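PDB 5HZD: terminal uridylyltransferase 1 from Trypanosoma brucei, which adds uridines from UTP to the 3' hydroxyl of guide RNAs, ribosomal RNAs and some mRNAs during mitochondrial RNA editing, using magnesium or manganese. Local coordinates for residues Gly66-Phe70 with Leu391-Gly396; Thr61-Trp65 with Ser497-Glu501; Cys309-Ala314 with Asn340-Ile344; Val316-Trp320 with Leu399-Phe403; Gln45-Trp51 with Tyr404-Phe408. One frame throughout, in Å; residues are numbered along the deposited sequence.

Overall arrangement
Contacts 1, 4 and 5 use helix 385-409, and contacts 2 and 3 pack against it. Starting from the N terminus, contact 5 (45-51 with 404-408) closes a loop of 352 residues and contact 2 (61-65 with 497-501) one of 431; these two cross. Contact 1 (66-70 with 391-396) is nested inside both. Contact 3 (309-314 with 340-344), the shortest loop, is nested within 1, 2 and 5, while contact 4 (316-320 with 399-403) is nested in 2 and 5 but crosses 1 and 3. Together they tie helices 59-76, 310-324, 336-349 and 385-409 and the C-terminal segment into one helical bundle beside the UTP-binding residues of helix 310-324.

Contact 1 of 5, residues Gly66-Phe70 with Leu391-Gly396; sequences GKKIF and LYKAAG
Y392 lies flat against the start of segment 66-70, with K67 over one face of its ring and F70 CB approaching its CE1 obliquely. K67 CA sits 3.7 Å from the ring centroid, only 12° off the normal, so its hydrogen makes a CH-pi contact near the middle of the ring. That position of CA also brings K67 CB to 3.6 Å from Y392 CD2. With CG anti to the backbone N, the lysine chain then follows the CD2-CE2 side of the ring before running outward. F70 meets the other long side of the tyrosine through its CB, 3.7 Å from Y392 CE1, the two ring planes being inclined at 47°. Farther out, F70 CE1 reaches A395 CB at 3.7 Å and also packs on L391 CB. A water links Y392 OH to the K67 carbonyl, to which it donates a hydrogen bond.

At G66 the two backbones come close. The CA atoms of G66 and G396 are 4.0 Å apart, and G66 CA points a hydrogen almost straight at Y392 O, 3.2 Å away. I69, over A395, and F70 also touch P312 of helix 310-324. The two segment axes approach to 7.7 Å at 96°, a nearly perpendicular glycine-mediated helix crossing supported by the CA-H...O contact from G66 to Y392 O.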
# COMPACT_ATOMS: atom_id res chain seq x y z
N GLY A 66 24.16 -4.06 2.80
CA GLY A 66 23.48 -3.05 3.60
C GLY A 66 23.53 -1.64 3.02
O GLY A 66 22.57 -0.89 3.11
N LYS A 67 24.66 -1.27 2.45
CA LYS A 67 24.74 0.02 1.77
C LYS A 67 23.77 0.07 0.60
O LYS A 67 23.10 1.09 0.37
CB LYS A 67 26.18 0.26 1.32
CG LYS A 67 26.41 1.56 0.55
CD LYS A 67 27.91 1.88 0.41
CE LYS A 67 28.08 3.12 -0.50
NZ LYS A 67 29.52 3.46 -0.75
N LYS A 68 23.70 -1.01 -0.17
CA LYS A 68 22.74 -1.09 -1.28
C LYS A 68 21.30 -1.01 -0.83
O LYS A 68 20.47 -0.37 -1.49
CB LYS A 68 22.97 -2.37 -2.09
CG LYS A 68 24.27 -2.39 -2.85
CD LYS A 68 24.42 -3.74 -3.56
CE LYS A 68 25.87 -4.07 -3.82
NZ LYS A 68 26.58 -2.92 -4.41
N ILE A 69 20.99 -1.68 0.28
CA ILE A 69 19.66 -1.64 0.89
C ILE A 69 19.26 -0.21 1.23
O ILE A 69 18.15 0.23 0.88
CB ILE A 69 19.63 -2.52 2.16
CG1 ILE A 69 19.71 -3.99 1.75
CG2 ILE A 69 18.34 -2.29 2.95
CD1 ILE A 69 20.14 -4.95 2.87
N PHE A 70 20.17 0.54 1.85
CA PHE A 70 19.84 1.92 2.18
C PHE A 70 19.72 2.80 0.93
O PHE A 70 18.93 3.75 0.92
CB PHE A 70 20.83 2.53 3.20
CG PHE A 70 20.38 2.36 4.62
CD1 PHE A 70 20.74 1.23 5.34
CD2 PHE A 70 19.57 3.31 5.22
CE1 PHE A 70 20.31 1.05 6.64
CE2 PHE A 70 19.12 3.14 6.52
CZ PHE A 70 19.51 2.02 7.24
N LEU A 391 24.84 1.28 10.54
CA LEU A 391 23.54 0.93 9.98
C LEU A 391 23.66 0.02 8.76
O LEU A 391 22.83 -0.87 8.59
CB LEU A 391 22.70 2.15 9.59
CG LEU A 391 22.21 3.05 10.71
CD1 LEU A 391 21.48 4.23 10.10
CD2 LEU A 391 21.31 2.26 11.64
N TYR A 392 24.65 0.27 7.89
CA TYR A 392 24.83 -0.60 6.72
C TYR A 392 25.13 -2.02 7.15
O TYR A 392 24.55 -2.97 6.64
CB TYR A 392 25.98 -0.11 5.84
CG TYR A 392 25.76 1.21 5.16
CD1 TYR A 392 24.51 1.81 5.12
CD2 TYR A 392 26.82 1.85 4.54
CE1 TYR A 392 24.32 3.03 4.46
CE2 TYR A 392 26.65 3.05 3.91
CZ TYR A 392 25.40 3.63 3.87
OH TYR A 392 25.22 4.83 3.22
N LYS A 393 26.02 -2.16 8.12
CA LYS A 393 26.38 -3.46 8.65
C LYS A 393 25.14 -4.18 9.22
O LYS A 393 24.93 -5.38 8.97
CB LYS A 393 27.46 -3.31 9.72
CG LYS A 393 27.75 -4.60 10.44
CD LYS A 393 28.94 -4.50 11.39
CE LYS A 393 29.07 -5.79 12.19
NZ LYS A 393 30.43 -5.89 12.78
N ALA A 394 24.32 -3.46 9.98
CA ALA A 394 23.14 -4.03 10.61
C ALA A 394 22.12 -4.43 9.56
O ALA A 394 21.54 -5.51 9.63
CB ALA A 394 22.49 -3.01 11.57
N ALA A 395 21.87 -3.55 8.58
CA ALA A 395 20.89 -3.85 7.53
C ALA A 395 21.28 -5.12 6.76
O ALA A 395 20.42 -5.98 6.47
CB ALA A 395 20.74 -2.67 6.57
N GLY A 396 22.54 -5.23 6.39
CA GLY A 396 22.98 -6.43 5.71
C GLY A 396 22.82 -7.67 6.58
O GLY A 396 22.32 -8.71 6.12
O HOH W 1 23.56 3.92 0.67

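Contact 2 of 5, residues Thr61-Trp65 with Ser497-Glu501; sequences TITSW and SLLKE
A type I beta turn, S497 to K500, follows helix 481-497 and receives the indole of W65 from helix 59-76. W65 NE1 donates a hydrogen bond to K500 O at 2.9 Å; the acceptor lies close to the indole plane, and the approach is nearly head-on to the carbonyl, with a C=O...N angle of 164°. This bond fixes the ring edge against the turn. One indole face rests on L498, whose CD2 stands 3.8 Å from the centroid of the five-membered ring as a CH-pi contact. Over the opposite face, toward the rim, lies a water bonded weakly to E501 OE2.

T61, one turn earlier on the helix, meets the backbone of the turn. Its CG2, anti to the backbone N (chi1 -69° for OG1), comes within 3.5 Å of K500 O. The E501 side chain bends back at chi2, bringing OE1 to 3.2 Å from T61 OG1. Next to T61, I62 CD1 packs on L499 CD2 at 4.2 Å. L499 O is bound by R58, F509 meets W65 edge-to-face, and L498 also touches V400 and F403, so the turn packs against both helix 59-76 and helix 385-409.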
# COMPACT_ATOMS: atom_id res chain seq x y z
N THR A 61 31.08 -8.20 2.20
CA THR A 61 30.03 -8.29 1.18
C THR A 61 28.68 -8.02 1.80
O THR A 61 27.83 -7.32 1.22
CB THR A 61 30.06 -9.70 0.51
OG1 THR A 61 31.24 -9.79 -0.28
CG2 THR A 61 28.80 -9.87 -0.38
N ILE A 62 28.45 -8.56 3.00
CA ILE A 62 27.18 -8.37 3.66
C ILE A 62 26.96 -6.89 4.01
O ILE A 62 25.89 -6.33 3.79
CB ILE A 62 27.07 -9.31 4.90
CG1 ILE A 62 27.08 -10.76 4.43
CG2 ILE A 62 25.82 -9.00 5.71
CD1 ILE A 62 27.30 -11.77 5.54
N THR A 63 28.02 -6.23 4.47
CA THR A 63 27.94 -4.79 4.70
C THR A 63 27.68 -3.99 3.42
O THR A 63 26.93 -3.02 3.41
CB THR A 63 29.18 -4.32 5.44
OG1 THR A 63 29.15 -4.96 6.73
CG2 THR A 63 29.21 -2.81 5.61
N SER A 64 28.31 -4.41 2.33
CA SER A 64 28.07 -3.80 1.04
C SER A 64 26.61 -3.94 0.66
O SER A 64 26.00 -3.01 0.14
CB SER A 64 28.97 -4.42 -0.04
OG SER A 64 28.76 -3.81 -1.31
N TRP A 65 26.01 -5.10 0.96
CA TRP A 65 24.58 -5.27 0.68
C TRP A 65 23.76 -4.31 1.55
O TRP A 65 22.80 -3.71 1.07
CB TRP A 65 24.12 -6.74 0.82
CG TRP A 65 24.41 -7.60 -0.42
CD1 TRP A 65 25.31 -8.62 -0.53
CD2 TRP A 65 23.75 -7.52 -1.69
NE1 TRP A 65 25.27 -9.17 -1.79
CE2 TRP A 65 24.32 -8.51 -2.52
CE3 TRP A 65 22.73 -6.71 -2.21
CZ2 TRP A 65 23.91 -8.71 -3.84
CZ3 TRP A 65 22.32 -6.91 -3.52
CH2 TRP A 65 22.91 -7.89 -4.32
N SER A 497 22.44 -15.33 -2.55
CA SER A 497 22.81 -14.14 -3.32
C SER A 497 23.44 -13.06 -2.44
O SER A 497 24.26 -12.26 -2.91
CB SER A 497 21.59 -13.54 -4.00
OG SER A 497 21.10 -14.41 -5.01
N LEU A 498 23.06 -13.02 -1.18
CA LEU A 498 23.54 -11.95 -0.29
C LEU A 498 24.95 -12.25 0.23
O LEU A 498 25.60 -11.41 0.87
CB LEU A 498 22.56 -11.71 0.88
CG LEU A 498 21.22 -11.09 0.47
CD1 LEU A 498 20.19 -11.22 1.62
CD2 LEU A 498 21.37 -9.65 0.07
N LEU A 499 25.42 -13.47 -0.02
CA LEU A 499 26.79 -13.82 0.37
C LEU A 499 27.78 -13.55 -0.73
O LEU A 499 28.97 -13.80 -0.58
CB LEU A 499 26.91 -15.31 0.73
CG LEU A 499 25.99 -15.79 1.84
CD1 LEU A 499 26.13 -17.30 2.00
CD2 LEU A 499 26.33 -15.08 3.13
N LYS A 500 27.29 -13.08 -1.87
CA LYS A 500 28.14 -12.94 -3.04
C LYS A 500 28.04 -11.55 -3.65
O LYS A 500 27.15 -10.77 -3.31
CB LYS A 500 27.74 -13.97 -4.09
CG LYS A 500 27.85 -15.39 -3.62
CD LYS A 500 27.44 -16.39 -4.71
CE LYS A 500 26.11 -16.05 -5.35
NZ LYS A 500 26.32 -15.22 -6.58
N GLU A 501 28.98 -11.23 -4.54
CA GLU A 501 28.81 -10.06 -5.40
C GLU A 501 27.63 -10.23 -6.37
O GLU A 501 26.76 -9.37 -6.46
CB GLU A 501 30.10 -9.78 -6.17
CG GLU A 501 30.81 -8.52 -5.68
CD GLU A 501 30.76 -8.38 -4.16
OE1 GLU A 501 31.13 -9.35 -3.46
OE2 GLU A 501 30.34 -7.30 -3.67
O HOH W 2 27.37 -6.39 -2.18

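Contact 3 of 5, residues Cys309-Ala314 with Asn340-Ile344; sequences CARPGA and NIMWI
W343 reaches across from helix 336-349 to the first turn of helix 310-324 in the helical bundle of the enzyme, where the short segment axes run at 137° and stay 10.5 Å apart, a gap bridged largely by this one indole. From CB the side chain sets out beside its own carbonyl carbon, trans to N, which directs the ring at the neighbouring helix. CD1 then meets A314 CB at 3.8 Å. Next along the rim, NE1 donates a hydrogen bond of 2.9 Å to A310 O, with an N-H...O angle of 147°. The donor arrives in the carbonyl plane on a lone pair, although the oxygen is tilted 20° from the indole plane. A310 O also accepts from A314 N within its own helix, so two donors grip this buried oxygen. CZ2, farther round, lies 3.7 Å from G313 CA and near C309 O. One face of the indole is thus covered by the G313-A314 peptide, where A314 N stands 3.4 Å above the ring plane.

At the far end of the ring system CE3 packs on L317, on the same face as A314, and on F402, which joins the indole to contact 4. N340, one turn before W343, is near Y337 and K318, which bind UTP. Its OD1 approaches A314 CB, and one water donates to both N340 OD1 and A314 O, each bond being 2.8 Å.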
# COMPACT_ATOMS: atom_id res chain seq x y z
N CYS A 309 16.67 0.11 10.59
CA CYS A 309 16.82 -0.69 9.38
C CYS A 309 15.53 -1.39 8.97
O CYS A 309 15.48 -2.12 7.94
CB CYS A 309 17.93 -1.73 9.57
SG CYS A 309 19.48 -0.93 9.89
N ALA A 310 14.44 -1.16 9.70
CA ALA A 310 13.23 -1.92 9.40
C ALA A 310 12.52 -1.48 8.12
O ALA A 310 12.10 -2.31 7.31
CB ALA A 310 12.25 -1.91 10.61
N ARG A 311 12.41 -0.17 7.89
CA ARG A 311 11.82 0.23 6.60
C ARG A 311 12.70 -0.12 5.39
O ARG A 311 12.18 -0.63 4.40
CB ARG A 311 11.44 1.71 6.59
CG ARG A 311 10.27 2.06 7.52
CD ARG A 311 10.11 3.57 7.54
NE ARG A 311 11.23 4.20 8.22
CZ ARG A 311 11.51 5.49 8.13
NH1 ARG A 311 10.75 6.29 7.37
NH2 ARG A 311 12.55 5.98 8.79
N PRO A 312 14.01 0.16 5.46
CA PRO A 312 14.83 -0.21 4.29
C PRO A 312 14.73 -1.70 3.96
O PRO A 312 14.60 -2.08 2.78
CB PRO A 312 16.25 0.20 4.72
CG PRO A 312 15.99 1.42 5.58
CD PRO A 312 14.79 0.97 6.42
N GLY A 313 14.73 -2.56 4.97
CA GLY A 313 14.60 -3.97 4.67
C GLY A 313 13.25 -4.32 4.07
O GLY A 313 13.17 -5.17 3.20
N ALA A 314 12.19 -3.68 4.57
CA ALA A 314 10.85 -3.95 4.07
C ALA A 314 10.75 -3.54 2.61
O ALA A 314 10.11 -4.25 1.81
CB ALA A 314 9.83 -3.18 4.89
N ASN A 340 5.49 -8.14 4.33
CA ASN A 340 5.82 -7.29 5.48
C ASN A 340 5.62 -8.03 6.80
O ASN A 340 6.41 -7.87 7.75
CB ASN A 340 4.97 -6.01 5.47
CG ASN A 340 5.55 -4.92 4.62
OD1 ASN A 340 6.76 -4.72 4.59
ND2 ASN A 340 4.68 -4.20 3.91
N ILE A 341 4.58 -8.88 6.87
CA ILE A 341 4.37 -9.65 8.09
C ILE A 341 5.51 -10.66 8.28
O ILE A 341 5.98 -10.84 9.42
CB ILE A 341 2.98 -10.32 8.11
CG1 ILE A 341 1.92 -9.22 8.21
CG2 ILE A 341 2.87 -11.32 9.29
CD1 ILE A 341 0.51 -9.69 7.79
N MET A 342 5.96 -11.30 7.21
CA MET A 342 7.11 -12.18 7.33
C MET A 342 8.32 -11.43 7.90
O MET A 342 9.00 -11.93 8.78
CB MET A 342 7.53 -12.77 5.97
CG MET A 342 6.53 -13.77 5.42
SD MET A 342 7.16 -14.53 3.92
CE MET A 342 8.61 -15.40 4.51
N TRP A 343 8.59 -10.23 7.39
CA TRP A 343 9.75 -9.48 7.85
C TRP A 343 9.58 -9.08 9.30
O TRP A 343 10.48 -9.25 10.12
CB TRP A 343 9.86 -8.26 6.92
CG TRP A 343 10.83 -7.17 7.31
CD1 TRP A 343 10.51 -5.85 7.50
CD2 TRP A 343 12.27 -7.25 7.41
NE1 TRP A 343 11.66 -5.12 7.76
CE2 TRP A 343 12.74 -5.95 7.69
CE3 TRP A 343 13.19 -8.29 7.31
CZ2 TRP A 343 14.09 -5.67 7.86
CZ3 TRP A 343 14.54 -8.00 7.47
CH2 TRP A 343 14.98 -6.70 7.77
N ILE A 344 8.42 -8.55 9.65
CA ILE A 344 8.22 -8.09 11.03
C ILE A 344 8.24 -9.26 12.02
O ILE A 344 8.81 -9.13 13.11
CB ILE A 344 6.91 -7.36 11.14
CG1 ILE A 344 7.05 -6.04 10.38
CG2 ILE A 344 6.59 -7.07 12.60
CD1 ILE A 344 5.70 -5.36 10.12
O HOH W 3 8.19 -6.05 2.63

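Contact 4 of 5, residues Val316-Trp320 with Leu399-Phe403; sequences VLKDW and LVGFF
L317 is the main bump of this contact, its two methyls dividing between neighbouring surfaces of helix 385-409. CD1 sits almost exactly over the centre of the F402 ring, 3.8 Å from the centroid and 5° off the normal, in a CH-pi contact. CD2 drops into the hollow formed by L399, F402 and F403, and lies 3.6 Å from L399 CD1 and 3.7 Å from F403 CZ. L399 fits beside it, the two leucines passing in opposite directions; its second methyl, CD2, meets V316 CG1 at 4.0 Å.

One turn on, W320 presents a flat face instead. Extended from its helix by a chi1 of 161°, it receives the edge of F403 in a T-shaped pair, with planes at 86° and centroids 4.9 Å apart. F403 CE1 comes to 3.5 Å from W320 CZ2. F402 CD1 in turn lies over the centre of the F403 ring, so the surface offered to helix 310-324 is itself interlocked. I339 also touches L317, while F509 meets W320. K318, which binds UTP, belongs to the same helical turn as L317, and its NZ makes a weak hydrogen bond to S336.

No hydrogen bond joins the two segments: the buried faces meet through apolar packing, CH-pi and T-shaped aromatic contacts, so their fit depends on shape.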
# COMPACT_ATOMS: atom_id res chain seq x y z
N VAL A 316 13.25 -3.37 0.33
CA VAL A 316 14.02 -4.30 -0.49
C VAL A 316 13.30 -5.64 -0.60
O VAL A 316 13.28 -6.25 -1.68
CB VAL A 316 15.45 -4.49 0.07
CG1 VAL A 316 16.16 -5.67 -0.58
CG2 VAL A 316 16.24 -3.21 -0.13
N LEU A 317 12.68 -6.10 0.48
CA LEU A 317 11.92 -7.35 0.42
C LEU A 317 10.68 -7.25 -0.45
O LEU A 317 10.30 -8.21 -1.10
CB LEU A 317 11.54 -7.83 1.81
CG LEU A 317 12.77 -8.38 2.55
CD1 LEU A 317 12.41 -8.69 4.00
CD2 LEU A 317 13.37 -9.66 1.88
N LYS A 318 10.01 -6.09 -0.47
CA LYS A 318 8.86 -5.97 -1.37
C LYS A 318 9.32 -6.13 -2.80
O LYS A 318 8.70 -6.89 -3.57
CB LYS A 318 8.24 -4.58 -1.24
CG LYS A 318 7.02 -4.35 -2.20
CD LYS A 318 6.55 -2.92 -2.00
CE LYS A 318 5.07 -2.75 -2.29
NZ LYS A 318 4.77 -3.24 -3.65
N ASP A 319 10.41 -5.44 -3.18
CA ASP A 319 10.89 -5.52 -4.55
C ASP A 319 11.37 -6.94 -4.86
O ASP A 319 11.06 -7.48 -5.92
CB ASP A 319 12.02 -4.50 -4.80
CG ASP A 319 11.54 -3.06 -4.74
OD1 ASP A 319 10.31 -2.85 -4.78
OD2 ASP A 319 12.42 -2.16 -4.66
N TRP A 320 12.14 -7.55 -3.96
CA TRP A 320 12.60 -8.92 -4.13
C TRP A 320 11.42 -9.89 -4.31
O TRP A 320 11.44 -10.81 -5.15
CB TRP A 320 13.44 -9.37 -2.93
CG TRP A 320 13.52 -10.86 -2.86
CD1 TRP A 320 14.35 -11.67 -3.61
CD2 TRP A 320 12.72 -11.74 -2.07
NE1 TRP A 320 14.11 -12.98 -3.31
CE2 TRP A 320 13.11 -13.07 -2.38
CE3 TRP A 320 11.70 -11.54 -1.14
CZ2 TRP A 320 12.53 -14.19 -1.78
CZ3 TRP A 320 11.12 -12.66 -0.53
CH2 TRP A 320 11.53 -13.97 -0.85
N LEU A 399 19.05 -8.58 6.81
CA LEU A 399 18.48 -9.15 5.59
C LEU A 399 18.98 -10.57 5.33
O LEU A 399 18.19 -11.47 5.02
CB LEU A 399 18.72 -8.26 4.38
CG LEU A 399 17.84 -8.65 3.20
CD1 LEU A 399 16.38 -8.37 3.48
CD2 LEU A 399 18.30 -7.93 1.89
N VAL A 400 20.28 -10.80 5.49
CA VAL A 400 20.80 -12.16 5.36
C VAL A 400 20.12 -13.06 6.39
O VAL A 400 19.72 -14.20 6.11
CB VAL A 400 22.32 -12.17 5.60
CG1 VAL A 400 22.84 -13.61 5.73
CG2 VAL A 400 22.96 -11.46 4.48
N GLY A 401 19.92 -12.52 7.59
CA GLY A 401 19.31 -13.25 8.67
C GLY A 401 17.86 -13.63 8.38
O GLY A 401 17.41 -14.68 8.82
N PHE A 402 17.15 -12.77 7.63
CA PHE A 402 15.76 -13.06 7.25
C PHE A 402 15.73 -14.30 6.35
O PHE A 402 14.93 -15.23 6.55
CB PHE A 402 15.17 -11.83 6.53
CG PHE A 402 13.86 -12.10 5.80
CD1 PHE A 402 13.86 -12.52 4.47
CD2 PHE A 402 12.65 -11.85 6.42
CE1 PHE A 402 12.68 -12.74 3.78
CE2 PHE A 402 11.46 -12.05 5.75
CZ PHE A 402 11.48 -12.48 4.42
N PHE A 403 16.60 -14.32 5.35
CA PHE A 403 16.62 -15.45 4.42
C PHE A 403 17.11 -16.70 5.13
O PHE A 403 16.60 -17.80 4.89
CB PHE A 403 17.46 -15.12 3.19
CG PHE A 403 16.78 -14.17 2.26
CD1 PHE A 403 15.75 -14.62 1.45
CD2 PHE A 403 17.13 -12.82 2.21
CE1 PHE A 403 15.10 -13.74 0.58
CE2 PHE A 403 16.49 -11.95 1.36
CZ PHE A 403 15.48 -12.40 0.54

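Contact 5 of 5, residues Gln45-Trp51 with Tyr404-Phe408; sequences QKLNPVW and YFYSF
W51 and Y404 stack face to face, the five-membered ring of the indole 4.0 Å from the phenol centroid and the planes 17° apart. Y404 CD1 is 3.5 Å from W51 CE2, and the indole and the phenol run antiparallel alongside each other. Both side chains leave the backbone on the carbonyl side, trans to N, which sends the rings across the gap. Beside this pair the N48 amide, as modelled, lies flat over the centre of the F408 ring, the two planes 9° apart, though its exact placement is doubtful. Q45 meets the rim of F408: its CG packs 4.0 Å from F408 CE1, with its backbone N near the ring's plane.

These contacts join the end of helix 37-47 and the short 3-10 segment 48-49 to the C-terminal part of helix 385-409, which widens into a pi-type turn at 405-408. V50 occupies the N-cap position of helix 51-57, so W51 enters the stack from that helix's first residue. F408 CB lies by the other face of Y404. L495 touches both W51 and Y404, and V400 and L499 pack on W51. S407 OG is hydrogen-bonded to F403 O one turn back, and Y406 OH to M342 O of helix 336-349.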
# COMPACT_ATOMS: atom_id res chain seq x y z
N GLN A 45 22.37 -25.96 2.07
CA GLN A 45 22.64 -26.94 3.13
C GLN A 45 24.13 -27.19 3.38
O GLN A 45 24.51 -27.59 4.49
CB GLN A 45 21.99 -28.29 2.85
CG GLN A 45 20.54 -28.34 3.28
CD GLN A 45 19.85 -29.58 2.78
OE1 GLN A 45 20.26 -30.18 1.79
NE2 GLN A 45 18.79 -29.99 3.47
N LYS A 46 24.96 -26.96 2.37
CA LYS A 46 26.41 -27.08 2.57
C LYS A 46 26.89 -25.96 3.50
O LYS A 46 27.81 -26.15 4.30
CB LYS A 46 27.16 -27.01 1.24
CG LYS A 46 26.72 -28.06 0.24
CD LYS A 46 26.91 -29.47 0.78
CE LYS A 46 25.90 -30.44 0.18
NZ LYS A 46 24.51 -30.13 0.64
N LEU A 47 26.26 -24.80 3.38
CA LEU A 47 26.65 -23.63 4.15
C LEU A 47 26.22 -23.69 5.61
O LEU A 47 26.86 -23.12 6.50
CB LEU A 47 26.16 -22.35 3.46
CG LEU A 47 27.03 -22.03 2.23
CD1 LEU A 47 26.34 -21.08 1.28
CD2 LEU A 47 28.37 -21.44 2.67
N ASN A 48 25.13 -24.40 5.88
CA ASN A 48 24.57 -24.43 7.23
C ASN A 48 25.53 -24.88 8.36
O ASN A 48 25.67 -24.18 9.37
CB ASN A 48 23.23 -25.19 7.25
CG ASN A 48 22.37 -24.81 8.42
OD1 ASN A 48 22.35 -23.65 8.83
ND2 ASN A 48 21.67 -25.78 8.98
N PRO A 49 26.21 -26.02 8.20
CA PRO A 49 27.12 -26.39 9.30
C PRO A 49 28.30 -25.44 9.49
O PRO A 49 28.98 -25.52 10.51
CB PRO A 49 27.63 -27.76 8.88
CG PRO A 49 27.48 -27.79 7.41
CD PRO A 49 26.22 -27.03 7.13
N VAL A 50 28.55 -24.55 8.52
CA VAL A 50 29.65 -23.60 8.60
C VAL A 50 29.13 -22.17 8.53
O VAL A 50 29.85 -21.25 8.13
CB VAL A 50 30.70 -23.84 7.47
CG1 VAL A 50 31.35 -25.21 7.61
CG2 VAL A 50 30.08 -23.63 6.08
N TRP A 51 27.89 -21.97 8.95
CA TRP A 51 27.26 -20.66 8.81
C TRP A 51 28.01 -19.49 9.46
O TRP A 51 28.20 -18.46 8.82
CB TRP A 51 25.80 -20.66 9.29
CG TRP A 51 25.08 -19.44 8.80
CD1 TRP A 51 24.48 -18.47 9.56
CD2 TRP A 51 24.88 -19.05 7.44
NE1 TRP A 51 23.92 -17.51 8.75
CE2 TRP A 51 24.16 -17.84 7.44
CE3 TRP A 51 25.24 -19.62 6.21
CZ2 TRP A 51 23.79 -17.20 6.27
CZ3 TRP A 51 24.88 -18.98 5.05
CH2 TRP A 51 24.16 -17.78 5.08
N TYR A 404 18.09 -16.57 6.02
CA TYR A 404 18.49 -17.73 6.81
C TYR A 404 17.36 -18.27 7.72
O TYR A 404 17.13 -19.49 7.78
CB TYR A 404 19.76 -17.44 7.62
CG TYR A 404 20.31 -18.66 8.32
CD1 TYR A 404 21.15 -19.54 7.65
CD2 TYR A 404 19.97 -18.93 9.63
CE1 TYR A 404 21.64 -20.67 8.31
CE2 TYR A 404 20.43 -20.05 10.28
CZ TYR A 404 21.28 -20.90 9.62
OH TYR A 404 21.75 -22.02 10.28
N PHE A 405 16.67 -17.36 8.42
CA PHE A 405 15.58 -17.73 9.32
C PHE A 405 14.52 -18.54 8.58
O PHE A 405 14.10 -19.61 9.04
CB PHE A 405 14.98 -16.46 9.93
CG PHE A 405 13.86 -16.71 10.89
CD1 PHE A 405 14.11 -17.21 12.16
CD2 PHE A 405 12.55 -16.45 10.53
CE1 PHE A 405 13.07 -17.46 13.08
CE2 PHE A 405 11.49 -16.69 11.44
CZ PHE A 405 11.75 -17.18 12.71
N TYR A 406 14.12 -18.06 7.40
CA TYR A 406 13.04 -18.75 6.72
C TYR A 406 13.50 -19.96 5.93
O TYR A 406 12.68 -20.80 5.55
CB TYR A 406 12.21 -17.78 5.88
CG TYR A 406 11.34 -16.91 6.77
CD1 TYR A 406 10.35 -17.49 7.57
CD2 TYR A 406 11.53 -15.52 6.84
CE1 TYR A 406 9.55 -16.72 8.40
CE2 TYR A 406 10.71 -14.73 7.67
CZ TYR A 406 9.73 -15.34 8.44
OH TYR A 406 8.93 -14.59 9.26
N SER A 407 14.80 -20.06 5.69
CA SER A 407 15.30 -21.24 5.00
C SER A 407 15.62 -22.39 5.97
O SER A 407 15.47 -23.56 5.60
CB SER A 407 16.55 -20.88 4.15
OG SER A 407 16.27 -19.98 3.08
N PHE A 408 16.03 -22.08 7.20
CA PHE A 408 16.55 -23.12 8.12
C PHE A 408 15.99 -23.15 9.53
O PHE A 408 16.05 -24.18 10.20
CB PHE A 408 18.09 -23.06 8.22
CG PHE A 408 18.77 -23.44 6.95
CD1 PHE A 408 18.73 -24.74 6.48
CD2 PHE A 408 19.43 -22.48 6.19
CE1 PHE A 408 19.34 -25.08 5.28
CE2 PHE A 408 20.04 -22.81 5.01
CZ PHE A 408 20.00 -24.12 4.54